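Local coordinates for cytochrome C-type biogenesis protein ccmF (PDB 6ZMQ), which probably binds heme in the membrane and attaches it to apocytochrome c as the heme lyase of cytochrome c maturation, at residues 249-254 against 591-596; 562-567 against 576-581; 606-611 against 618-623. All blocks are in the same frame, centred on the assembly; numbering follows the deposited sequence.

Interaction 1 of 3, residues 249-254 against 591-596. With LMT (dodecyl-beta-D-maltoside), chain D.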
loop_
_atom_site.group_PDB
_atom_site.type_symbol
_atom_site.label_atom_id
_atom_site.label_comp_id
_atom_site.label_asym_id
_atom_site.label_seq_id
_atom_site.Cartn_x
_atom_site.Cartn_y
_atom_site.Cartn_z
ATOM N N LEU A 249 9.264 3.024 -13.712
ATOM C CA LEU A 249 8.295 3.211 -14.784
ATOM C C LEU A 249 8.542 4.522 -15.505
ATOM O O LEU A 249 8.245 4.622 -16.701
ATOM C CB LEU A 249 6.859 3.149 -14.237
ATOM C CG LEU A 249 5.629 3.030 -15.156
ATOM C CD1 LEU A 249 5.083 4.385 -15.608
ATOM C CD2 LEU A 249 5.907 2.135 -16.370
ATOM N N GLY A 250 9.128 5.491 -14.807
ATOM C CA GLY A 250 9.805 6.626 -15.394
ATOM C C GLY A 250 8.976 7.575 -16.227
ATOM O O GLY A 250 9.415 8.005 -17.297
ATOM N N TRP A 251 7.789 7.930 -15.748
ATOM C CA TRP A 251 7.033 9.020 -16.342
ATOM C C TRP A 251 7.160 10.275 -15.488
ATOM O O TRP A 251 6.231 11.082 -15.396
ATOM C CB TRP A 251 5.572 8.642 -16.569
ATOM C CG TRP A 251 5.369 8.086 -17.939
ATOM C CD1 TRP A 251 5.176 6.780 -18.286
ATOM C CD2 TRP A 251 5.442 8.822 -19.165
ATOM N NE1 TRP A 251 5.070 6.667 -19.655
ATOM C CE2 TRP A 251 5.235 7.908 -20.217
ATOM C CE3 TRP A 251 5.636 10.175 -19.474
ATOM C CZ2 TRP A 251 5.222 8.304 -21.554
ATOM C CZ3 TRP A 251 5.627 10.564 -20.794
ATOM C CH2 TRP A 251 5.420 9.635 -21.820
ATOM N N GLY A 252 8.336 10.424 -14.881
ATOM C CA GLY A 252 8.772 11.664 -14.241
ATOM C C GLY A 252 7.915 12.153 -13.097
ATOM O O GLY A 252 7.729 13.362 -12.940
ATOM N N GLY A 253 7.395 11.247 -12.286
ATOM C CA GLY A 253 6.543 11.679 -11.199
ATOM C C GLY A 253 6.296 10.545 -10.237
ATOM O O GLY A 253 6.244 9.386 -10.654
ATOM N N TYR A 254 6.117 10.853 -8.956
ATOM C CA TYR A 254 5.924 9.817 -7.958
ATOM C C TYR A 254 4.457 9.482 -7.751
ATOM O O TYR A 254 4.144 8.394 -7.261
ATOM C CB TYR A 254 6.562 10.239 -6.623
ATOM C CG TYR A 254 6.340 11.689 -6.201
ATOM C CD1 TYR A 254 5.114 12.114 -5.683
ATOM C CD2 TYR A 254 7.359 12.627 -6.320
ATOM C CE1 TYR A 254 4.914 13.433 -5.295
ATOM C CE2 TYR A 254 7.173 13.944 -5.931
ATOM C CZ TYR A 254 5.949 14.341 -5.424
ATOM O OH TYR A 254 5.766 15.652 -5.049
ATOM N N ALA A 591 7.788 1.617 -27.285
ATOM C CA ALA A 591 8.969 2.258 -26.737
ATOM C C ALA A 591 8.721 2.781 -25.318
ATOM O O ALA A 591 8.372 3.960 -25.149
ATOM C CB ALA A 591 9.387 3.394 -27.674
ATOM N N PRO A 592 8.880 1.951 -24.243
ATOM C CA PRO A 592 8.943 2.541 -22.904
ATOM C C PRO A 592 10.368 2.864 -22.485
ATOM O O PRO A 592 11.348 2.214 -22.891
ATOM C CB PRO A 592 8.308 1.467 -22.013
ATOM C CG PRO A 592 8.673 0.229 -22.653
ATOM C CD PRO A 592 8.618 0.502 -24.130
ATOM N N LYS A 593 10.469 3.930 -21.704
ATOM C CA LYS A 593 11.722 4.432 -21.180
ATOM C C LYS A 593 12.058 3.752 -19.856
ATOM O O LYS A 593 11.179 3.256 -19.142
ATOM C CB LYS A 593 11.612 5.941 -20.967
ATOM C CG LYS A 593 11.228 6.674 -22.230
ATOM C CD LYS A 593 11.037 8.154 -22.068
ATOM C CE LYS A 593 9.787 8.450 -21.259
ATOM N NZ LYS A 593 8.561 8.023 -21.971
ATOM N N VAL A 594 13.355 3.737 -19.532
ATOM C CA VAL A 594 13.818 3.733 -18.143
ATOM C C VAL A 594 14.848 4.857 -18.005
ATOM O O VAL A 594 15.841 4.945 -18.760
ATOM C CB VAL A 594 14.366 2.383 -17.641
ATOM C CG1 VAL A 594 13.235 1.444 -17.253
ATOM C CG2 VAL A 594 15.192 1.712 -18.614
ATOM N N ILE A 595 14.565 5.747 -17.074
ATOM C CA ILE A 595 15.289 6.984 -16.833
ATOM C C ILE A 595 16.580 6.702 -16.080
ATOM O O ILE A 595 16.704 5.697 -15.366
ATOM C CB ILE A 595 14.345 7.941 -16.071
ATOM C CG1 ILE A 595 13.897 7.383 -14.727
ATOM C CG2 ILE A 595 13.027 7.970 -16.722
ATOM C CD1 ILE A 595 14.564 7.901 -13.505
ATOM N N TYR A 596 17.565 7.579 -16.241
ATOM C CA TYR A 596 18.707 7.549 -15.334
ATOM C C TYR A 596 18.662 8.792 -14.460
ATOM O O TYR A 596 18.282 9.875 -14.924
ATOM C CB TYR A 596 20.045 7.409 -16.072
ATOM C CG TYR A 596 21.259 7.735 -15.217
ATOM C CD1 TYR A 596 21.689 6.857 -14.219
ATOM C CD2 TYR A 596 21.908 8.963 -15.334
ATOM C CE1 TYR A 596 22.772 7.167 -13.411
ATOM C CE2 TYR A 596 22.995 9.270 -14.546
ATOM C CZ TYR A 596 23.417 8.377 -13.574
ATOM O OH TYR A 596 24.492 8.682 -12.771
HETATM C C1B LMT D . 2.565 16.111 -14.025
HETATM C C2B LMT D . 1.834 17.378 -14.575
HETATM C C3B LMT D . 2.376 17.898 -15.948
HETATM C C4B LMT D . 3.647 17.174 -16.469
HETATM C C5B LMT D . 3.352 15.669 -16.346
HETATM C C6B LMT D . 4.468 14.867 -17.002
HETATM O O1B LMT D . 1.712 15.403 -13.153
HETATM O O2B LMT D . 0.504 17.062 -14.676
HETATM O O3B LMT D . 2.534 19.256 -15.925
HETATM O "O4'" LMT D . 3.891 17.496 -17.786
HETATM O O5B LMT D . 3.105 15.220 -15.002
HETATM O O6B LMT D . 4.544 15.177 -18.335
HETATM C "C1'" LMT D . 1.104 14.998 -8.942
HETATM C "C2'" LMT D . 0.416 16.207 -9.655
HETATM C "C3'" LMT D . 0.409 16.000 -11.204
HETATM C "C4'" LMT D . 1.807 15.641 -11.755
HETATM C "C5'" LMT D . 2.142 14.329 -10.999
HETATM C "C6'" LMT D . 3.334 13.559 -11.496
HETATM O "O1'" LMT D . 1.482 15.350 -7.667
HETATM O "O2'" LMT D . -0.885 16.304 -9.239
HETATM O "O3'" LMT D . -0.084 17.102 -11.833
HETATM O "O5'" LMT D . 2.315 14.617 -9.620
HETATM O "O6'" LMT D . 4.424 14.305 -11.138
HETATM C C1 LMT D . 0.606 14.982 -6.611
HETATM C C2 LMT D . 1.491 14.688 -5.429
HETATM C C3 LMT D . 0.995 15.099 -4.073
HETATM C C4 LMT D . 0.134 14.000 -3.494
HETATM C C5 LMT D . -0.328 14.396 -2.123
HETATM C C6 LMT D . -0.430 13.255 -1.153
HETATM C C7 LMT D . 0.844 12.456 -1.122
HETATM C C8 LMT D . 1.132 12.042 0.280
HETATM C C9 LMT D . 1.448 10.588 0.402
HETATM C C10 LMT D . 1.667 10.280 1.854
HETATM C C11 LMT D . 2.093 8.860 2.012
HETATM C C12 LMT D . 3.040 8.703 3.150
#
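Lys593 sets its ammonium over one face of the Trp251 indole, making a cation-pi contact. NZ lies 3.7 Å from the centroid of the six-membered ring of Trp251 and 24° off the ring normal. It is displaced toward the rim, so its nearest ring atom is Trp251 CZ2, at 3.4 Å. Two successive bends, chi3 at -70° and chi4 at -65°, curl the end of the lysine back to the indole, and the two side chains cross at about a right angle. On the way the aliphatic chain passes the turn, with Lys593 CE 4.0 Å from Gly250 O. The other point of contact is apolar: Ile595 CG2 sits 3.7 Å from both Gly250 CA and Gly250 O, packing on bare backbone just where the chain leaves helix 224-247 with positive phi. Leu249 CD1 lies in plane at the indole edge and so flanks the ring from within its own segment. Further out, Lys593 NZ also makes a long, weak ion pair with Asp610 OD1. The loop itself is tied down: Arg527 bonds to Gly252 O, and Tyr254 OH is hydrogen-bonded with Ser523 OG and Gln524 NE2. Dodecyl maltoside, a detergent, also touches the loop, its O6' being 3.4 Å from Gly253 CA. With only 223 Å² buried, this is a small docking contact between the C-terminal beta region and a loop between transmembrane helices. The run starting at Trp251 matches the WWD signature of this family, which is implicated in heme handling, and the following helix 266-284 carries the axial heme ligand His276.

Interaction 2 of 3, residues 562-567 against 576-581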
loop_
_atom_site.group_PDB
_atom_site.type_symbol
_atom_site.label_atom_id
_atom_site.label_comp_id
_atom_site.label_asym_id
_atom_site.label_seq_id
_atom_site.Cartn_x
_atom_site.Cartn_y
_atom_site.Cartn_z
ATOM N N ALA A 562 18.049 -2.749 -26.330
ATOM C CA ALA A 562 18.093 -1.467 -25.654
ATOM C C ALA A 562 18.871 -0.457 -26.482
ATOM O O ALA A 562 19.810 -0.805 -27.205
ATOM C CB ALA A 562 18.721 -1.617 -24.271
ATOM N N VAL A 563 18.468 0.808 -26.379
ATOM C CA VAL A 563 19.179 1.882 -27.058
ATOM C C VAL A 563 19.432 3.039 -26.103
ATOM O O VAL A 563 18.781 3.184 -25.060
ATOM C CB VAL A 563 18.470 2.364 -28.346
ATOM C CG1 VAL A 563 18.728 1.393 -29.502
ATOM C CG2 VAL A 563 16.991 2.490 -28.104
ATOM N N GLU A 564 20.395 3.873 -26.496
ATOM C CA GLU A 564 21.189 4.697 -25.601
ATOM C C GLU A 564 21.163 6.151 -26.040
ATOM O O GLU A 564 20.923 6.445 -27.209
ATOM C CB GLU A 564 22.656 4.192 -25.586
ATOM C CG GLU A 564 22.877 2.918 -24.799
ATOM C CD GLU A 564 22.703 3.100 -23.319
ATOM O OE1 GLU A 564 22.821 4.245 -22.829
ATOM O OE2 GLU A 564 22.389 2.100 -22.647
ATOM N N ALA A 565 21.331 7.055 -25.081
ATOM C CA ALA A 565 21.816 8.412 -25.327
ATOM C C ALA A 565 22.953 8.674 -24.343
ATOM O O ALA A 565 22.716 8.828 -23.139
ATOM C CB ALA A 565 20.705 9.449 -25.175
ATOM N N LEU A 566 24.182 8.728 -24.852
ATOM C CA LEU A 566 25.363 8.972 -24.027
ATOM C C LEU A 566 25.634 10.470 -24.005
ATOM O O LEU A 566 25.790 11.097 -25.056
ATOM C CB LEU A 566 26.579 8.222 -24.551
ATOM C CG LEU A 566 26.378 6.781 -24.982
ATOM C CD1 LEU A 566 25.871 6.797 -26.407
ATOM C CD2 LEU A 566 27.659 6.028 -24.862
ATOM N N LEU A 567 25.660 11.043 -22.814
ATOM C CA LEU A 567 25.768 12.480 -22.627
ATOM C C LEU A 567 27.138 12.796 -22.027
ATOM O O LEU A 567 27.940 11.890 -21.806
ATOM C CB LEU A 567 24.614 12.981 -21.750
ATOM C CG LEU A 567 23.211 13.281 -22.329
ATOM C CD1 LEU A 567 22.617 12.247 -23.309
ATOM C CD2 LEU A 567 22.246 13.461 -21.170
ATOM N N ARG A 576 29.636 11.723 -18.259
ATOM C CA ARG A 576 29.198 10.612 -19.091
ATOM C C ARG A 576 28.045 9.764 -18.546
ATOM O O ARG A 576 28.258 8.650 -18.057
ATOM C CB ARG A 576 30.404 9.730 -19.435
ATOM C CG ARG A 576 30.307 9.001 -20.759
ATOM C CD ARG A 576 31.123 7.712 -20.778
ATOM N NE ARG A 576 30.745 6.745 -19.757
ATOM C CZ ARG A 576 31.462 6.462 -18.674
ATOM N NH1 ARG A 576 31.101 5.463 -17.882
ATOM N NH2 ARG A 576 32.574 7.140 -18.415
ATOM N N PRO A 577 26.801 10.271 -18.587
ATOM C CA PRO A 577 25.654 9.430 -18.239
ATOM C C PRO A 577 24.970 8.827 -19.461
ATOM O O PRO A 577 25.183 9.237 -20.606
ATOM C CB PRO A 577 24.727 10.423 -17.527
ATOM C CG PRO A 577 24.887 11.608 -18.340
ATOM C CD PRO A 577 26.382 11.689 -18.582
ATOM N N ARG A 578 24.129 7.824 -19.185
ATOM C CA ARG A 578 23.534 6.956 -20.202
ATOM C C ARG A 578 22.095 6.594 -19.839
ATOM O O ARG A 578 21.861 5.557 -19.210
ATOM C CB ARG A 578 24.377 5.678 -20.345
ATOM C CG ARG A 578 25.786 5.794 -20.967
ATOM C CD ARG A 578 26.757 4.870 -20.230
ATOM N NE ARG A 578 28.156 5.059 -20.603
ATOM C CZ ARG A 578 28.715 4.494 -21.671
ATOM N NH1 ARG A 578 28.015 3.646 -22.413
ATOM N NH2 ARG A 578 29.989 4.710 -21.959
ATOM N N LEU A 579 21.132 7.403 -20.292
ATOM C CA LEU A 579 19.705 7.116 -20.140
ATOM C C LEU A 579 19.261 6.080 -21.164
ATOM O O LEU A 579 19.932 5.870 -22.179
ATOM C CB LEU A 579 18.874 8.384 -20.313
ATOM C CG LEU A 579 19.211 9.120 -21.609
ATOM C CD1 LEU A 579 18.028 9.845 -22.100
ATOM C CD2 LEU A 579 20.333 10.130 -21.392
ATOM N N HIS A 580 18.118 5.425 -20.917
ATOM C CA HIS A 580 17.865 4.194 -21.644
ATOM C C HIS A 580 16.567 4.272 -22.445
ATOM O O HIS A 580 15.763 5.194 -22.280
ATOM C CB HIS A 580 17.807 3.063 -20.635
ATOM C CG HIS A 580 18.462 1.792 -21.064
ATOM N ND1 HIS A 580 19.636 1.350 -20.493
ATOM C CD2 HIS A 580 18.080 0.826 -21.931
ATOM C CE1 HIS A 580 19.976 0.191 -21.025
ATOM N NE2 HIS A 580 19.050 -0.148 -21.903
ATOM N N PHE A 581 16.373 3.289 -23.326
ATOM C CA PHE A 581 15.117 3.173 -24.063
ATOM C C PHE A 581 14.948 1.731 -24.500
ATOM O O PHE A 581 15.938 1.092 -24.872
ATOM C CB PHE A 581 15.122 4.060 -25.306
ATOM C CG PHE A 581 13.813 4.710 -25.601
ATOM C CD1 PHE A 581 12.616 4.078 -25.305
ATOM C CD2 PHE A 581 13.780 5.952 -26.207
ATOM C CE1 PHE A 581 11.417 4.685 -25.585
ATOM C CE2 PHE A 581 12.576 6.566 -26.485
ATOM C CZ PHE A 581 11.389 5.933 -26.178
#
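In this antiparallel beta hairpin of strands 561-566 and 578-581 the His580 ring carries Glu564 OE2 over one face, 3.5 Å from His580 CE1, with carboxylate and ring planes 73° apart. Ala562 CB lies near the ring plane at its edge, but so close in the model that the approach is doubtful. The second flat group is the guanidinium of Arg578: Leu566 CD2 covers one face near the rim, 3.4 Å from Arg578 NH1, while Arg576 NE sits in plane at an edge. Both pairs occupy one face of the hairpin. Glu564 is bent at chi2, which turns its carboxylate across the strands: OE1 reaches Arg578 CB at 3.3 Å, whereas Glu564 OE1 and Arg578 NH1 stay 5.2 Å apart, so the opposite charges are not in contact, and any attraction between them is probably modest. The other face, bearing Val563, Ala565, Leu579 and Phe581, is apolar. Leu579 has CG between its backbone N and carbonyl carbon (chi1 52°), and from there CD2 meets Ala565 CB at 3.9 Å and Leu567 CD1 at 3.7 Å. Beyond the hairpin, the Phe581 ring meets that of Phe609, and His580 pairs through its backbone with Val594 on the next strand. The middle backbone bond, Ala565 N to Leu579 O, is weak. Toward the turn the pairing is firmer: Leu567 N donates to Pro577 O over 2.9 Å, with an angle at the hydrogen of 169°.

Interaction 3 of 3, residues 606-611 against 618-623. With LMT (dodecyl-beta-D-maltoside), chain D.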
loop_
_atom_site.group_PDB
_atom_site.type_symbol
_atom_site.label_atom_id
_atom_site.label_comp_id
_atom_site.label_asym_id
_atom_site.label_seq_id
_atom_site.Cartn_x
_atom_site.Cartn_y
_atom_site.Cartn_z
ATOM N N LEU A 606 16.336 13.973 -13.184
ATOM C CA LEU A 606 15.828 12.824 -13.934
ATOM C C LEU A 606 16.006 13.018 -15.435
ATOM O O LEU A 606 15.500 13.997 -16.004
ATOM C CB LEU A 606 14.362 12.557 -13.592
ATOM C CG LEU A 606 13.532 11.403 -14.183
ATOM C CD1 LEU A 606 12.461 11.064 -13.182
ATOM C CD2 LEU A 606 12.847 11.632 -15.548
ATOM N N MET A 607 16.632 12.027 -16.083
ATOM C CA MET A 607 17.020 12.098 -17.486
ATOM C C MET A 607 16.258 11.054 -18.292
ATOM O O MET A 607 16.315 9.850 -17.978
ATOM C CB MET A 607 18.529 11.916 -17.623
ATOM C CG MET A 607 19.265 13.231 -17.735
ATOM S SD MET A 607 20.820 13.108 -16.862
ATOM C CE MET A 607 20.122 12.964 -15.214
ATOM N N ASP A 608 15.600 11.539 -19.356
ATOM C CA ASP A 608 14.557 10.913 -20.151
ATOM C C ASP A 608 14.888 10.975 -21.634
ATOM O O ASP A 608 15.557 11.902 -22.099
ATOM C CB ASP A 608 13.220 11.634 -19.920
ATOM C CG ASP A 608 12.093 10.696 -19.652
ATOM O OD1 ASP A 608 12.391 9.515 -19.458
ATOM O OD2 ASP A 608 10.925 11.137 -19.616
ATOM N N PHE A 609 14.407 9.985 -22.360
ATOM C CA PHE A 609 14.728 9.858 -23.798
ATOM C C PHE A 609 13.650 10.464 -24.701
ATOM O O PHE A 609 14.023 11.252 -25.563
ATOM C CB PHE A 609 14.977 8.393 -24.092
ATOM C CG PHE A 609 16.015 8.229 -25.155
ATOM C CD1 PHE A 609 15.937 8.975 -26.311
ATOM C CD2 PHE A 609 17.000 7.272 -25.039
ATOM C CE1 PHE A 609 16.867 8.810 -27.318
ATOM C CE2 PHE A 609 17.928 7.106 -26.048
ATOM C CZ PHE A 609 17.865 7.880 -27.181
ATOM N N ASP A 610 12.390 10.084 -24.478
ATOM C CA ASP A 610 11.162 10.531 -25.194
ATOM C C ASP A 610 11.035 9.790 -26.519
ATOM O O ASP A 610 10.247 8.873 -26.574
ATOM C CB ASP A 610 10.944 12.034 -25.135
ATOM C CG ASP A 610 10.275 12.421 -23.847
ATOM O OD1 ASP A 610 9.946 11.534 -23.101
ATOM O OD2 ASP A 610 10.082 13.596 -23.631
ATOM N N ARG A 611 11.542 10.346 -27.596
ATOM C CA ARG A 611 11.737 9.525 -28.801
ATOM C C ARG A 611 13.195 9.499 -29.226
ATOM O O ARG A 611 13.836 10.536 -29.305
ATOM C CB ARG A 611 10.902 10.063 -29.955
ATOM C CG ARG A 611 11.678 10.205 -31.253
ATOM C CD ARG A 611 10.659 10.455 -32.329
ATOM N NE ARG A 611 9.806 9.293 -32.289
ATOM C CZ ARG A 611 10.259 8.084 -32.508
ATOM N NH1 ARG A 611 9.448 7.044 -32.460
ATOM N NH2 ARG A 611 11.533 7.924 -32.771
ATOM N N SER A 618 15.868 12.680 -29.529
ATOM C CA SER A 618 15.323 13.677 -28.616
ATOM C C SER A 618 15.710 13.340 -27.182
ATOM O O SER A 618 16.253 12.268 -26.903
ATOM C CB SER A 618 13.799 13.772 -28.736
ATOM O OG SER A 618 13.228 14.368 -27.582
ATOM N N LEU A 619 15.483 14.300 -26.283
ATOM C CA LEU A 619 15.745 14.157 -24.859
ATOM C C LEU A 619 14.708 14.938 -24.060
ATOM O O LEU A 619 14.172 15.943 -24.534
ATOM C CB LEU A 619 17.138 14.672 -24.493
ATOM C CG LEU A 619 18.350 13.756 -24.630
ATOM C CD1 LEU A 619 18.991 13.982 -25.980
ATOM C CD2 LEU A 619 19.341 14.026 -23.526
ATOM N N ARG A 620 14.424 14.476 -22.842
ATOM C CA ARG A 620 13.693 15.262 -21.851
ATOM C C ARG A 620 14.473 15.246 -20.539
ATOM O O ARG A 620 15.003 14.210 -20.130
ATOM C CB ARG A 620 12.249 14.742 -21.651
ATOM C CG ARG A 620 11.458 15.441 -20.530
ATOM C CD ARG A 620 9.960 15.517 -20.795
ATOM N NE ARG A 620 9.178 14.541 -20.036
ATOM C CZ ARG A 620 7.874 14.339 -20.208
ATOM N NH1 ARG A 620 7.204 15.046 -21.109
ATOM N NH2 ARG A 620 7.233 13.432 -19.482
ATOM N N LEU A 621 14.577 16.403 -19.889
ATOM C CA LEU A 621 15.293 16.484 -18.614
ATOM C C LEU A 621 14.390 17.245 -17.647
ATOM O O LEU A 621 13.982 18.382 -17.933
ATOM C CB LEU A 621 16.671 17.127 -18.789
ATOM C CG LEU A 621 17.711 17.370 -17.677
ATOM C CD1 LEU A 621 17.555 18.706 -17.032
ATOM C CD2 LEU A 621 17.720 16.292 -16.613
ATOM N N ILE A 622 13.974 16.546 -16.534
ATOM C CA ILE A 622 13.177 17.198 -15.496
ATOM C C ILE A 622 14.029 17.375 -14.238
ATOM O O ILE A 622 14.915 16.563 -13.913
ATOM C CB ILE A 622 11.837 16.450 -15.247
ATOM C CG1 ILE A 622 11.974 15.122 -14.510
ATOM C CG2 ILE A 622 11.161 16.127 -16.566
ATOM C CD1 ILE A 622 11.674 15.144 -13.011
ATOM N N VAL A 623 13.754 18.473 -13.528
ATOM C CA VAL A 623 14.551 18.933 -12.395
ATOM C C VAL A 623 13.603 19.242 -11.239
ATOM O O VAL A 623 12.690 20.073 -11.374
ATOM C CB VAL A 623 15.406 20.160 -12.769
ATOM C CG1 VAL A 623 15.927 20.854 -11.538
ATOM C CG2 VAL A 623 16.560 19.776 -13.661
HETATM C C1B LMT D . 2.565 16.111 -14.025
HETATM C C2B LMT D . 1.834 17.378 -14.575
HETATM C C3B LMT D . 2.376 17.898 -15.948
HETATM C C4B LMT D . 3.647 17.174 -16.469
HETATM C C5B LMT D . 3.352 15.669 -16.346
HETATM C C6B LMT D . 4.468 14.867 -17.002
HETATM O O1B LMT D . 1.712 15.403 -13.153
HETATM O O2B LMT D . 0.504 17.062 -14.676
HETATM O O3B LMT D . 2.534 19.256 -15.925
HETATM O "O4'" LMT D . 3.891 17.496 -17.786
HETATM O O5B LMT D . 3.105 15.220 -15.002
HETATM O O6B LMT D . 4.544 15.177 -18.335
HETATM C "C1'" LMT D . 1.104 14.998 -8.942
HETATM C "C2'" LMT D . 0.416 16.207 -9.655
HETATM C "C3'" LMT D . 0.409 16.000 -11.204
HETATM C "C4'" LMT D . 1.807 15.641 -11.755
HETATM C "C5'" LMT D . 2.142 14.329 -10.999
HETATM C "C6'" LMT D . 3.334 13.559 -11.496
HETATM O "O1'" LMT D . 1.482 15.350 -7.667
HETATM O "O2'" LMT D . -0.885 16.304 -9.239
HETATM O "O3'" LMT D . -0.084 17.102 -11.833
HETATM O "O5'" LMT D . 2.315 14.617 -9.620
HETATM O "O6'" LMT D . 4.424 14.305 -11.138
HETATM C C1 LMT D . 0.606 14.982 -6.611
HETATM C C2 LMT D . 1.491 14.688 -5.429
HETATM C C3 LMT D . 0.995 15.099 -4.073
HETATM C C4 LMT D . 0.134 14.000 -3.494
HETATM C C5 LMT D . -0.328 14.396 -2.123
HETATM C C6 LMT D . -0.430 13.255 -1.153
HETATM C C7 LMT D . 0.844 12.456 -1.122
HETATM C C8 LMT D . 1.132 12.042 0.280
HETATM C C9 LMT D . 1.448 10.588 0.402
HETATM C C10 LMT D . 1.667 10.280 1.854
HETATM C C11 LMT D . 2.093 8.860 2.012
HETATM C C12 LMT D . 3.040 8.703 3.150
#
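Asp608 and Arg620 lie side by side and point the same way, their carboxylate and guanidinium planes 38° apart, from neighbouring strands of an antiparallel beta hairpin (603-608 with 617-625). Asp610 instead comes in at a slant, its carboxylate turned 80° from the guanidinium. The result is a salt-bridge network with one arginine shared by two acids, both ionic contacts being long: Asp608 OD2 and Asp610 OD2 are each 3.8 Å from Arg620 NE. The Asp610 oxygen stands well out of the guanidinium plane, leaving that pair purely electrostatic. Arg620 starts with CG anti to its backbone N (chi1 175°), then bends at chi2 and chi3, and its far end approaches the detergent, with NH2 3.4 Å from O6B of dodecyl maltoside. Glu529 and Glu531 on strand 528-534 add weak, long ion pairs to Arg620 NH1.

The apolar pairs differ in bearing. Met607 and Leu621 run alongside each other on the opposite face from Arg620, with Met607 CG 3.6 Å from Leu621 CD2. Leu606 and Ile622 slant across one another on the arginine's own face, where Leu606 CB meets Ile622 CG1 at 3.6 Å. Paired backbone bonds fix the register: Asp608 N donates to Arg620 O at 2.8 Å, and Arg620 N returns to Asp608 O at 2.9 Å. Toward the turn the strand pairing lapses at Phe609, yet Ser618 N still donates to Arg611 O over 3.0 Å.

Interactions 2 and 3 are local hairpins, whereas interaction 1 joins parts of the chain 337 residues apart and buries much less surface. Interaction 3 is the most buried; the other two are partly buried. Segment 591-596 is the shared link: Val594 O probably accepts from His580 N of interaction 2, and Tyr596 O from Met607 N of interaction 3, so two separate sheets meet along it. The two hairpins also touch directly, Leu579 CD1 packing on Asp608 O. Chemistry follows position: backbone pairing and mixed polar and apolar faces in the hairpins, a cation-pi contact at the membrane-domain loop. Detergent touches interactions 1 and 3.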